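Local coordinates for protein 2-phospho-L-lactate guanylyltransferase (Methanosarcina mazei, PDB 2I5E) that probably catalyses the guanylylation of (2S)-2-phospholactate with GTP in coenzyme F420 biosynthesis, working as a homodimer, at residues Leu80-Tyr83 / Leu84-Glu88; Leu147-Cys150 / Ser151-Thr154; Ala188-Asp191 / Tyr192-Lys196; Glu29-Val32 / Glu33-Asn37; Ser102-His105 / Ile106-Ser110. One frame throughout, in Å; residues are numbered along the deposited sequence.

In the fold
All five contacts are short helical stretches in which side chains meet about one turn apart; in sequence they come in the order 4, 1, 5, 2, 3. Interactions 1, 2 and 5 lie on helices packed on the mixed sheet of this GT-A-like chain, while interaction 3 joins helix 188-194 to the helix of interaction 4. These two alone touch: their centres are 11 Å apart, and I193 CG1 meets F31 CE1 at 3.6 Å while A189 CB meets M35 CG at 3.7 Å. Interactions 1 and 2 come within about 7 Å at their nearest atoms. V32 of interaction 4 packs on the loop after strand 5-9, the part that helps bind the nucleotide in related nucleotidyltransferases.

Interaction 1. Residues Leu80-Tyr83 / Leu84-Glu88; sequences LNRY and LKEAE
R82 and E86 sit one helical turn apart and slant across each other, so that OE2 of E86 rests on CG of R82 at 3.6 Å, well short of the charged end. The arginine has CG anti to the backbone N (chi1 -161°) and bends at chi3. Its guanidinium and the carboxylate of E86 are turned 45° from each other. NE of R82 and OE2 of E86 are 4.3 Å apart with the oxygen well out of the guanidinium plane; no N-H points at it, and between the charged groups there is only attraction at a distance. The same NE has a long, weak ion pair with D72. Further round, OD1 of N81 approaches the methyl CD1 of L84 obliquely at 4.0 Å, while ND2 of N81 donates to V139 O. K85 folds its aliphatic chain back over the N81 carbonyl, CG lying 3.3 Å from N81 O.

The segment ends helix 76-86, which packs against the central sheet of the GT-A-like fold: L80 and Y83 rest on V7 of strand 5-9, and L84 on V91 of strand 91-94. Y83 carries its ring toward that sheet, and its OH hydrogen-bonds D52. At the helix end Y83 O receives two N-H groups, A87 N at 3.1 Å nearly in line with the C=O and E86 N at 3.2 Å from above the carbonyl plane.

Interaction 2. Residues Leu147-Cys150 / Ser151-Thr154; sequences LTHC and SIAT
Helix 145-154 carries this contact, a run of i to i+3 and i to i+4 packing in which T148 and I152 meet across one turn. Their side chains cross at a slant, the methyl CG2 of T148 touching CD1 of I152 at 3.6 Å. The threonine turns that methyl toward the isoleucine because its OG1 sits beside the backbone N (chi1 -57°), where it hydrogen-bonds S144 O. I152 also lies against the T148 carbonyl, with CG1 3.2 Å from T148 O; that same oxygen accepts I152 N at 2.7 Å in a fairly straight bond of 162°. H149 runs alongside I152 and points the same way, its CD2 4.1 Å from CD1 of I152. Were I152 cut back to an alanine, the T148 methyl would probably lose its partner and the H149 ring one of its apolar neighbours.

The imidazole is fixed from outside the turn: ND1 bonds T126, NE2 bonds K140 N, and Y141 packs on the ring edge-to-face. C150 and A153 face F160 of strand 160-162, while L147 reaches I183 of the second subunit. T148 OG1 is satisfied by S144 O, just before the helix, and the side-chain contact of T148 and I152 is methyl on methyl. The histidine is held in rotation by its polar partners, with the isoleucine methyl adding only van der Waals contact.

Interaction 3. Residues Ala188-Asp191 / Tyr192-Lys196; sequences AAKD and YIESK
A188 O accepts Y192 N at 2.8 Å, the first bond across the short helix 188-194. A189 O comes next: it takes I193 N at 3.2 Å in a nearly straight bond (170°) and Y192 N weakly, while CB of Y192 lies against it at 3.3 Å. The A189 methyl itself turns to helix 25-45, where Y192 and I193 also pack, on L34 and F31.

K190 then runs side by side with E194, its CE 3.4 Å from OE1 of E194. The bends at chi2 and chi4 carry NZ elsewhere, to L182 O in the last turn of helix 175-184 and G185 O just after it, so that K190 NZ and E194 OE1 stay 4.8 Å apart. D191 closes the walk by offering its O to S195 N at 3.0 Å; its carboxylate lies near that of E194, OD1 to OE1 4.4 Å. S195 folds back too, its OG donating to Y192 O at 2.5 Å.

The lysine thus gives two hydrogen bonds to backbone carbonyls and offers E194 only methylene contact and long-range charge. That positive charge probably offsets part of the repulsion between D191 and E194.

Interaction 4. Residues Glu29-Val32 / Glu33-Asn37; sequences EEFV and ELMLN
F31 and M35 make the tight part of this contact. The selenomethionine bends at chi3 (-66°) and curls across the phenyl ring, its methyl CE 3.5 Å from CE2 of F31. CG of M35 lies over one face of the ring, offset toward the rim, and SE stands 4.2 Å from the F31 ring centroid, 30° off the normal: a Met-aromatic contact. V32 also touches that methyl, CG2 to CE of M35 4.1 Å, roughly at right angles to the F31 contact. With a serine instead of F31, M35 would probably face a gap and its selenium end would be free to turn.

This is the inward side of helix 25-45. L178 and L181 of helix 175-184 flank F31, and helix 188-194 packs alongside, while V32 faces Y10, A15 and K16 in the loop that follows strand 5-9. V32 O hydrogen-bonds a bound di(hydroxyethyl)ether, probably from the crystallisation liquor.

The looser, more polar part lies at E30 and E33. E30 bends at chi2 and only grazes L34, its OE1 3.9 Å from CD2 of L34, although Y192 of helix 188-194 packs on both residues. OE1 of E30 and OE2 of E33 are 4.5 Å apart, like charges whose repulsion is probably eased by K12, which forms a salt bridge with OE1 of E33. Along the backbone beneath, L34 N donates to E30 O at 3.0 Å.

Interaction 5. Residues Ser102-His105 / Ile106-Ser110; sequences SPEH and IKEIS
E108 lies alongside E104 and points the same way, its OE1 3.9 Å from CG of E104. The two carboxylates are turned 53° apart, with OE1 of E104 and OE1 of E108 4.3 Å from each other. E104 swings CG to the side opposite its backbone N (chi1 -168°) and extends, which sets its methylenes beside its neighbour's acid. This like-charge pair on the outer flank may slightly favour protonation of one of them; OE2 of E108 is also bonded to the Y163 hydroxyl. Closer to the backbone, CG of E108 rests 3.2 Å from E104 O.

On the inner flank the packing is aliphatic against carbonyls: CD1 of I109 lies 3.4 Å from H105 O, and CG2 of I106 is 3.3 Å from S102 O. S102 is the N-cap of helix 103-109, its side chain accepting from H105 N, though the exact place of that hydroxyl is less sure. At the far end S110 folds back on I106 O, which takes OG of S110 at 2.7 Å and S110 N from opposite faces of its plane.

The helix rests on the central sheet through I106 and I109, which meet L92 of strand 91-94, and I109 continues to C117 and V119 of strand 116-120. P103 and I106 pack on S42 and L43 of helix 25-45, and H105 reaches D164 of the second subunit.

Interaction 1. Residues Leu80-Tyr83 / Leu84-Glu88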
loop_
_atom_site.group_PDB
_atom_site.type_symbol
_atom_site.label_atom_id
_atom_site.label_comp_id
_atom_site.label_asym_id
_atom_site.label_seq_id
_atom_site.Cartn_x
_atom_site.Cartn_y
_atom_site.Cartn_z
ATOM N N LEU A 80 21.067 -12.031 9.366
ATOM C CA LEU A 80 20.744 -10.668 9.826
ATOM C C LEU A 80 20.949 -10.498 11.282
ATOM O O LEU A 80 21.317 -9.378 11.761
ATOM C CB LEU A 80 19.313 -10.201 9.427
ATOM C CG LEU A 80 19.109 -9.928 7.908
ATOM C CD1 LEU A 80 17.594 -9.726 7.714
ATOM C CD2 LEU A 80 19.852 -8.693 7.383
ATOM N N ASN A 81 20.681 -11.562 12.019
ATOM C CA ASN A 81 20.774 -11.444 13.475
ATOM C C ASN A 81 22.256 -11.406 13.956
ATOM O O ASN A 81 22.581 -10.625 14.867
ATOM C CB ASN A 81 19.975 -12.521 14.145
ATOM C CG ASN A 81 18.545 -12.098 14.382
ATOM O OD1 ASN A 81 18.270 -10.963 14.743
ATOM N ND2 ASN A 81 17.597 -13.035 14.175
ATOM N N ARG A 82 23.150 -12.154 13.268
ATOM C CA ARG A 82 24.621 -11.958 13.400
ATOM C C ARG A 82 25.129 -10.512 13.061
ATOM O O ARG A 82 25.789 -9.863 13.850
ATOM C CB ARG A 82 25.347 -13.045 12.592
ATOM C CG ARG A 82 26.848 -13.285 12.957
ATOM C CD ARG A 82 27.392 -14.513 12.182
ATOM N NE ARG A 82 28.229 -14.132 11.048
ATOM C CZ ARG A 82 29.228 -14.884 10.554
ATOM N NH1 ARG A 82 29.502 -16.080 11.103
ATOM N NH2 ARG A 82 29.947 -14.458 9.496
ATOM N N TYR A 83 24.699 -9.959 11.919
ATOM C CA TYR A 83 24.993 -8.594 11.547
ATOM C C TYR A 83 24.506 -7.613 12.632
ATOM O O TYR A 83 25.232 -6.707 13.059
ATOM C CB TYR A 83 24.301 -8.340 10.216
ATOM C CG TYR A 83 24.585 -6.988 9.598
ATOM C CD1 TYR A 83 25.559 -6.850 8.633
ATOM C CD2 TYR A 83 23.913 -5.845 10.035
ATOM C CE1 TYR A 83 25.787 -5.616 8.075
ATOM C CE2 TYR A 83 24.162 -4.610 9.469
ATOM C CZ TYR A 83 25.081 -4.541 8.475
ATOM O OH TYR A 83 25.312 -3.328 7.903
ATOM N N LEU A 84 23.281 -7.773 13.094
ATOM C CA LEU A 84 22.806 -6.953 14.161
ATOM C C LEU A 84 23.728 -7.010 15.413
ATOM O O LEU A 84 24.052 -5.967 15.938
ATOM C CB LEU A 84 21.357 -7.317 14.533
ATOM C CG LEU A 84 20.207 -6.707 13.674
ATOM C CD1 LEU A 84 18.896 -7.001 14.424
ATOM C CD2 LEU A 84 20.370 -5.222 13.522
ATOM N N LYS A 85 24.124 -8.207 15.864
ATOM C CA LYS A 85 25.047 -8.397 17.021
ATOM C C LYS A 85 26.395 -7.636 16.924
ATOM O O LYS A 85 26.961 -7.233 17.937
ATOM C CB LYS A 85 25.348 -9.887 17.242
ATOM C CG LYS A 85 24.156 -10.713 17.752
ATOM C CD LYS A 85 24.509 -12.235 17.988
ATOM C CE LYS A 85 23.372 -13.169 17.422
ATOM N NZ LYS A 85 22.173 -13.217 18.345
ATOM N N GLU A 86 26.884 -7.434 15.694
ATOM C CA GLU A 86 28.199 -6.908 15.474
ATOM C C GLU A 86 28.108 -5.420 15.217
ATOM O O GLU A 86 29.123 -4.715 15.297
ATOM C CB GLU A 86 28.877 -7.691 14.331
ATOM C CG GLU A 86 29.322 -9.131 14.777
ATOM C CD GLU A 86 29.476 -10.153 13.657
ATOM O OE1 GLU A 86 29.424 -9.794 12.440
ATOM O OE2 GLU A 86 29.683 -11.350 13.986
ATOM N N ALA A 87 26.897 -4.921 14.911
ATOM C CA ALA A 87 26.680 -3.451 14.867
ATOM C C ALA A 87 26.518 -2.817 16.271
ATOM O O ALA A 87 25.948 -3.414 17.229
ATOM C CB ALA A 87 25.477 -3.067 13.960
ATOM N N GLU A 88 26.980 -1.592 16.374
ATOM C CA GLU A 88 26.892 -0.854 17.634
ATOM C C GLU A 88 25.847 0.272 17.391
ATOM O O GLU A 88 24.945 0.530 18.213
ATOM C CB GLU A 88 28.309 -0.345 18.029
ATOM C CG GLU A 88 29.145 -1.450 18.831
ATOM C CD GLU A 88 30.740 -1.402 18.719
ATOM O OE1 GLU A 88 31.331 -0.364 18.343
ATOM O OE2 GLU A 88 31.403 -2.456 18.979
#

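Interaction 2. Residues Leu147-Cys150 / Ser151-Thr154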
loop_
_atom_site.group_PDB
_atom_site.type_symbol
_atom_site.label_atom_id
_atom_site.label_comp_id
_atom_site.label_asym_id
_atom_site.label_seq_id
_atom_site.Cartn_x
_atom_site.Cartn_y
_atom_site.Cartn_z
ATOM N N LEU A 147 3.827 -8.018 12.251
ATOM C CA LEU A 147 3.264 -8.154 13.628
ATOM C C LEU A 147 4.353 -8.660 14.590
ATOM O O LEU A 147 4.516 -8.117 15.633
ATOM C CB LEU A 147 2.013 -9.080 13.612
ATOM C CG LEU A 147 0.693 -8.510 12.966
ATOM C CD1 LEU A 147 -0.539 -9.466 12.951
ATOM C CD2 LEU A 147 0.269 -7.197 13.632
ATOM N N THR A 148 5.159 -9.627 14.184
ATOM C CA THR A 148 6.229 -10.121 15.016
ATOM C C THR A 148 7.275 -9.083 15.443
ATOM O O THR A 148 7.717 -9.093 16.622
ATOM C CB THR A 148 6.901 -11.267 14.356
ATOM O OG1 THR A 148 5.930 -12.261 14.082
ATOM C CG2 THR A 148 7.919 -11.923 15.349
ATOM N N HIS A 149 7.704 -8.208 14.509
ATOM C CA HIS A 149 8.657 -7.108 14.786
ATOM C C HIS A 149 8.128 -5.974 15.648
ATOM O O HIS A 149 8.885 -5.287 16.435
ATOM C CB HIS A 149 9.177 -6.490 13.431
ATOM C CG HIS A 149 10.057 -7.416 12.651
ATOM N ND1 HIS A 149 9.993 -7.539 11.276
ATOM C CD2 HIS A 149 11.095 -8.199 13.047
ATOM C CE1 HIS A 149 10.868 -8.451 10.873
ATOM N NE2 HIS A 149 11.577 -8.844 11.916
ATOM N N CYS A 150 6.835 -5.703 15.517
ATOM C CA CYS A 150 6.254 -4.745 16.439
ATOM C C CYS A 150 6.260 -5.378 17.851
ATOM O O CYS A 150 6.457 -4.671 18.852
ATOM C CB CYS A 150 4.805 -4.454 16.067
ATOM S SG CYS A 150 4.601 -3.603 14.510
ATOM N N SER A 151 5.980 -6.661 17.943
ATOM C CA SER A 151 5.827 -7.264 19.285
ATOM C C SER A 151 7.194 -7.674 19.890
ATOM O O SER A 151 7.356 -7.671 21.124
ATOM C CB SER A 151 4.781 -8.401 19.301
ATOM O OG SER A 151 5.395 -9.668 19.303
ATOM N N ILE A 152 8.163 -7.997 19.023
ATOM C CA ILE A 152 9.601 -8.013 19.427
ATOM C C ILE A 152 9.980 -6.634 19.999
ATOM O O ILE A 152 10.633 -6.569 21.007
ATOM C CB ILE A 152 10.630 -8.539 18.333
ATOM C CG1 ILE A 152 10.425 -10.012 17.987
ATOM C CG2 ILE A 152 12.132 -8.396 18.819
ATOM C CD1 ILE A 152 11.004 -10.407 16.536
ATOM N N ALA A 153 9.520 -5.533 19.406
ATOM C CA ALA A 153 9.872 -4.253 19.917
ATOM C C ALA A 153 9.241 -4.006 21.290
ATOM O O ALA A 153 9.861 -3.397 22.171
ATOM C CB ALA A 153 9.478 -3.130 18.925
ATOM N N THR A 154 8.005 -4.454 21.500
ATOM C CA THR A 154 7.331 -3.956 22.685
ATOM C C THR A 154 7.717 -4.827 23.888
ATOM O O THR A 154 7.990 -4.248 24.931
ATOM C CB THR A 154 5.778 -3.778 22.554
ATOM O OG1 THR A 154 5.124 -5.049 22.566
ATOM C CG2 THR A 154 5.367 -3.015 21.301
#

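Interaction 3. Residues Ala188-Asp191 / Tyr192-Lys196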
loop_
_atom_site.group_PDB
_atom_site.type_symbol
_atom_site.label_atom_id
_atom_site.label_comp_id
_atom_site.label_asym_id
_atom_site.label_seq_id
_atom_site.Cartn_x
_atom_site.Cartn_y
_atom_site.Cartn_z
ATOM N N ALA A 188 14.845 1.819 -14.220
ATOM C CA ALA A 188 15.319 0.751 -15.080
ATOM C C ALA A 188 14.436 -0.503 -14.852
ATOM O O ALA A 188 14.096 -1.218 -15.809
ATOM C CB ALA A 188 16.781 0.474 -14.762
ATOM N N ALA A 189 14.028 -0.738 -13.593
ATOM C CA ALA A 189 13.353 -1.996 -13.305
ATOM C C ALA A 189 12.017 -1.893 -14.040
ATOM O O ALA A 189 11.609 -2.798 -14.786
ATOM C CB ALA A 189 13.200 -2.157 -11.704
ATOM N N LYS A 190 11.369 -0.729 -13.904
ATOM C CA LYS A 190 10.113 -0.447 -14.586
ATOM C C LYS A 190 10.290 -0.547 -16.110
ATOM O O LYS A 190 9.513 -1.229 -16.810
ATOM C CB LYS A 190 9.578 0.920 -14.145
ATOM C CG LYS A 190 8.148 1.265 -14.735
ATOM C CD LYS A 190 8.270 2.293 -15.888
ATOM C CE LYS A 190 6.884 2.685 -16.462
ATOM N NZ LYS A 190 5.885 3.292 -15.416
ATOM N N ASP A 191 11.362 0.035 -16.635
ATOM C CA ASP A 191 11.552 -0.020 -18.160
ATOM C C ASP A 191 11.711 -1.419 -18.602
ATOM O O ASP A 191 11.311 -1.739 -19.690
ATOM C CB ASP A 191 12.778 0.800 -18.622
ATOM C CG ASP A 191 12.705 2.205 -18.151
ATOM O OD1 ASP A 191 11.558 2.647 -17.968
ATOM O OD2 ASP A 191 13.731 2.852 -17.911
ATOM N N TYR A 192 12.308 -2.259 -17.749
ATOM C CA TYR A 192 12.560 -3.648 -18.112
ATOM C C TYR A 192 11.242 -4.370 -18.319
ATOM O O TYR A 192 11.012 -5.021 -19.326
ATOM C CB TYR A 192 13.444 -4.334 -16.998
ATOM C CG TYR A 192 13.795 -5.827 -17.235
ATOM C CD1 TYR A 192 14.890 -6.191 -18.046
ATOM C CD2 TYR A 192 13.028 -6.848 -16.684
ATOM C CE1 TYR A 192 15.226 -7.536 -18.337
ATOM C CE2 TYR A 192 13.339 -8.215 -16.940
ATOM C CZ TYR A 192 14.463 -8.544 -17.766
ATOM O OH TYR A 192 14.822 -9.886 -17.990
ATOM N N ILE A 193 10.366 -4.241 -17.337
ATOM C CA ILE A 193 8.999 -4.784 -17.385
ATOM C C ILE A 193 8.228 -4.126 -18.510
ATOM O O ILE A 193 7.579 -4.790 -19.250
ATOM C CB ILE A 193 8.258 -4.534 -16.001
ATOM C CG1 ILE A 193 8.988 -5.275 -14.904
ATOM C CG2 ILE A 193 6.756 -4.996 -16.101
ATOM C CD1 ILE A 193 8.990 -6.788 -15.118
ATOM N N GLU A 194 8.287 -2.792 -18.606
ATOM C CA GLU A 194 7.515 -2.071 -19.679
ATOM C C GLU A 194 7.882 -2.552 -21.092
ATOM O O GLU A 194 7.054 -2.541 -21.953
ATOM C CB GLU A 194 7.719 -0.565 -19.576
ATOM C CG GLU A 194 6.453 0.107 -20.070
ATOM C CD GLU A 194 6.609 1.528 -20.350
ATOM O OE1 GLU A 194 7.525 2.118 -19.721
ATOM O OE2 GLU A 194 5.833 2.055 -21.209
ATOM N N SER A 195 9.117 -3.062 -21.255
ATOM C CA SER A 195 9.619 -3.630 -22.498
ATOM C C SER A 195 9.049 -4.993 -22.795
ATOM O O SER A 195 9.205 -5.486 -23.894
ATOM C CB SER A 195 11.190 -3.630 -22.473
ATOM O OG SER A 195 11.723 -4.716 -21.716
ATOM N N LYS A 196 8.380 -5.618 -21.835
ATOM C CA LYS A 196 7.862 -6.932 -22.016
ATOM C C LYS A 196 6.370 -6.982 -21.856
ATOM O O LYS A 196 5.802 -7.907 -22.342
ATOM C CB LYS A 196 8.530 -7.958 -21.038
ATOM C CG LYS A 196 10.122 -8.030 -21.180
ATOM C CD LYS A 196 10.779 -8.879 -20.014
ATOM C CE LYS A 196 12.242 -9.136 -20.323
ATOM N NZ LYS A 196 12.367 -10.415 -21.130
#

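Interaction 4. Residues Glu29-Val32 / Glu33-Asn37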
loop_
_atom_site.group_PDB
_atom_site.type_symbol
_atom_site.label_atom_id
_atom_site.label_comp_id
_atom_site.label_asym_id
_atom_site.label_seq_id
_atom_site.Cartn_x
_atom_site.Cartn_y
_atom_site.Cartn_z
ATOM N N GLU A 29 16.201 -13.187 -12.648
ATOM C CA GLU A 29 17.476 -12.844 -12.086
ATOM C C GLU A 29 17.848 -11.465 -12.591
ATOM O O GLU A 29 18.372 -10.648 -11.847
ATOM C CB GLU A 29 18.548 -13.865 -12.515
ATOM C CG GLU A 29 18.289 -15.248 -12.027
ATOM C CD GLU A 29 19.548 -16.059 -11.974
ATOM O OE1 GLU A 29 19.470 -17.080 -11.311
ATOM O OE2 GLU A 29 20.603 -15.664 -12.552
ATOM N N GLU A 30 17.603 -11.178 -13.859
ATOM C CA GLU A 30 17.914 -9.792 -14.350
ATOM C C GLU A 30 17.100 -8.664 -13.669
ATOM O O GLU A 30 17.643 -7.655 -13.290
ATOM C CB GLU A 30 17.746 -9.707 -15.862
ATOM C CG GLU A 30 19.081 -9.458 -16.524
ATOM C CD GLU A 30 19.366 -8.006 -16.834
ATOM O OE1 GLU A 30 19.715 -7.209 -15.897
ATOM O OE2 GLU A 30 19.278 -7.706 -18.080
ATOM N N PHE A 31 15.791 -8.866 -13.560
ATOM C CA PHE A 31 14.894 -7.967 -12.901
ATOM C C PHE A 31 15.437 -7.645 -11.497
ATOM O O PHE A 31 15.775 -6.546 -11.191
ATOM C CB PHE A 31 13.516 -8.651 -12.817
ATOM C CG PHE A 31 12.440 -7.767 -12.303
ATOM C CD1 PHE A 31 12.356 -6.440 -12.741
ATOM C CD2 PHE A 31 11.512 -8.240 -11.383
ATOM C CE1 PHE A 31 11.419 -5.615 -12.276
ATOM C CE2 PHE A 31 10.514 -7.403 -10.909
ATOM C CZ PHE A 31 10.453 -6.104 -11.370
ATOM N N VAL A 32 15.546 -8.654 -10.646
ATOM C CA VAL A 32 16.053 -8.538 -9.282
ATOM C C VAL A 32 17.359 -7.692 -9.186
ATOM O O VAL A 32 17.515 -6.787 -8.369
ATOM C CB VAL A 32 16.177 -10.024 -8.874
ATOM C CG1 VAL A 32 17.569 -10.483 -8.472
ATOM C CG2 VAL A 32 14.961 -10.519 -8.056
ATOM N N GLU A 33 18.292 -7.954 -10.069
ATOM C CA GLU A 33 19.544 -7.169 -10.138
ATOM C C GLU A 33 19.236 -5.712 -10.400
ATOM O O GLU A 33 19.777 -4.817 -9.754
ATOM C CB GLU A 33 20.436 -7.679 -11.267
ATOM C CG GLU A 33 21.745 -6.843 -11.362
ATOM C CD GLU A 33 22.797 -7.528 -12.276
ATOM O OE1 GLU A 33 23.072 -8.724 -12.069
ATOM O OE2 GLU A 33 23.342 -6.843 -13.194
ATOM N N LEU A 34 18.348 -5.449 -11.356
ATOM C CA LEU A 34 17.937 -3.999 -11.584
ATOM C C LEU A 34 17.293 -3.394 -10.321
ATOM O O LEU A 34 17.557 -2.245 -9.980
ATOM C CB LEU A 34 17.010 -3.833 -12.812
ATOM C CG LEU A 34 17.545 -4.359 -14.118
ATOM C CD1 LEU A 34 16.510 -4.259 -15.207
ATOM C CD2 LEU A 34 18.841 -3.631 -14.503
HETATM N N MSE A 35 16.448 -4.166 -9.637
HETATM C CA MSE A 35 15.804 -3.665 -8.404
HETATM C C MSE A 35 16.816 -3.401 -7.341
HETATM O O MSE A 35 16.743 -2.360 -6.714
HETATM C CB MSE A 35 14.718 -4.593 -7.908
HETATM C CG MSE A 35 13.464 -4.473 -8.770
HETATM SE SE MSE A 35 11.958 -5.332 -7.942
HETATM C CE MSE A 35 12.444 -7.262 -7.941
ATOM N N LEU A 36 17.799 -4.299 -7.163
ATOM C CA LEU A 36 18.883 -4.082 -6.170
ATOM C C LEU A 36 19.558 -2.748 -6.346
ATOM O O LEU A 36 19.820 -1.999 -5.365
ATOM C CB LEU A 36 19.967 -5.190 -6.276
ATOM C CG LEU A 36 21.155 -5.167 -5.297
ATOM C CD1 LEU A 36 20.706 -5.382 -3.807
ATOM C CD2 LEU A 36 22.351 -6.160 -5.710
ATOM N N ASN A 37 19.971 -2.514 -7.599
ATOM C CA ASN A 37 20.706 -1.322 -7.959
ATOM C C ASN A 37 19.973 -0.042 -7.666
ATOM O O ASN A 37 20.604 0.960 -7.357
ATOM C CB ASN A 37 21.138 -1.374 -9.439
ATOM C CG ASN A 37 22.267 -2.309 -9.630
ATOM O OD1 ASN A 37 23.074 -2.489 -8.726
ATOM N ND2 ASN A 37 22.317 -2.962 -10.761
#

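Interaction 5. Residues Ser102-His105 / Ile106-Ser110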
loop_
_atom_site.group_PDB
_atom_site.type_symbol
_atom_site.label_atom_id
_atom_site.label_comp_id
_atom_site.label_asym_id
_atom_site.label_seq_id
_atom_site.Cartn_x
_atom_site.Cartn_y
_atom_site.Cartn_z
ATOM N N SER A 102 12.227 5.728 -2.249
ATOM C CA SER A 102 12.783 7.025 -2.693
ATOM C C SER A 102 13.784 7.391 -1.621
ATOM O O SER A 102 13.784 6.832 -0.522
ATOM C CB SER A 102 11.722 8.100 -2.703
ATOM O OG SER A 102 11.311 8.368 -1.336
ATOM N N PRO A 103 14.737 8.268 -1.949
ATOM C CA PRO A 103 15.576 8.735 -0.867
ATOM C C PRO A 103 14.796 9.456 0.210
ATOM O O PRO A 103 15.187 9.407 1.341
ATOM C CB PRO A 103 16.531 9.705 -1.589
ATOM C CG PRO A 103 16.634 9.152 -3.014
ATOM C CD PRO A 103 15.233 8.707 -3.294
ATOM N N GLU A 104 13.713 10.141 -0.143
ATOM C CA GLU A 104 12.875 10.842 0.822
ATOM C C GLU A 104 12.274 9.853 1.772
ATOM O O GLU A 104 12.181 10.142 2.972
ATOM C CB GLU A 104 11.804 11.725 0.151
ATOM C CG GLU A 104 11.068 12.727 1.164
ATOM C CD GLU A 104 9.914 13.668 0.523
ATOM O OE1 GLU A 104 9.827 14.904 0.876
ATOM O OE2 GLU A 104 9.098 13.198 -0.323
ATOM N N HIS A 105 11.843 8.655 1.270
ATOM C CA HIS A 105 11.299 7.622 2.242
ATOM C C HIS A 105 12.447 7.238 3.135
ATOM O O HIS A 105 12.280 7.195 4.312
ATOM C CB HIS A 105 10.855 6.363 1.538
ATOM C CG HIS A 105 9.775 6.582 0.562
ATOM N ND1 HIS A 105 8.613 7.262 0.891
ATOM C CD2 HIS A 105 9.650 6.242 -0.728
ATOM C CE1 HIS A 105 7.785 7.267 -0.142
ATOM N NE2 HIS A 105 8.426 6.706 -1.154
ATOM N N ILE A 106 13.638 6.923 2.593
ATOM C CA ILE A 106 14.690 6.463 3.509
ATOM C C ILE A 106 15.127 7.581 4.584
ATOM O O ILE A 106 15.338 7.307 5.795
ATOM C CB ILE A 106 15.882 5.577 2.827
ATOM C CG1 ILE A 106 17.231 6.110 3.086
ATOM C CG2 ILE A 106 15.688 4.956 1.371
ATOM C CD1 ILE A 106 18.000 5.047 3.599
ATOM N N LYS A 107 15.175 8.843 4.130
ATOM C CA LYS A 107 15.445 9.983 5.065
ATOM C C LYS A 107 14.435 9.942 6.173
ATOM O O LYS A 107 14.844 9.952 7.314
ATOM C CB LYS A 107 15.434 11.376 4.332
ATOM C CG LYS A 107 16.687 11.588 3.422
ATOM C CD LYS A 107 16.568 12.672 2.309
ATOM C CE LYS A 107 16.101 14.087 2.768
ATOM N NZ LYS A 107 16.822 15.326 2.014
ATOM N N GLU A 108 13.132 9.825 5.854
ATOM C CA GLU A 108 12.095 9.826 6.922
ATOM C C GLU A 108 12.116 8.619 7.793
ATOM O O GLU A 108 11.941 8.720 9.016
ATOM C CB GLU A 108 10.650 10.063 6.428
ATOM C CG GLU A 108 10.506 11.194 5.444
ATOM C CD GLU A 108 9.043 11.500 5.037
ATOM O OE1 GLU A 108 8.825 12.542 4.385
ATOM O OE2 GLU A 108 8.127 10.699 5.308
ATOM N N ILE A 109 12.314 7.445 7.197
ATOM C CA ILE A 109 12.399 6.239 8.039
ATOM C C ILE A 109 13.513 6.311 9.092
ATOM O O ILE A 109 13.306 6.029 10.308
ATOM C CB ILE A 109 12.515 4.988 7.219
ATOM C CG1 ILE A 109 11.240 4.742 6.452
ATOM C CG2 ILE A 109 12.759 3.678 8.155
ATOM C CD1 ILE A 109 11.526 3.928 5.046
ATOM N N SER A 110 14.702 6.679 8.668
ATOM C CA SER A 110 15.803 6.676 9.602
ATOM C C SER A 110 15.817 7.925 10.531
ATOM O O SER A 110 16.681 8.015 11.339
ATOM C CB SER A 110 17.126 6.575 8.834
ATOM O OG SER A 110 17.210 7.510 7.761
#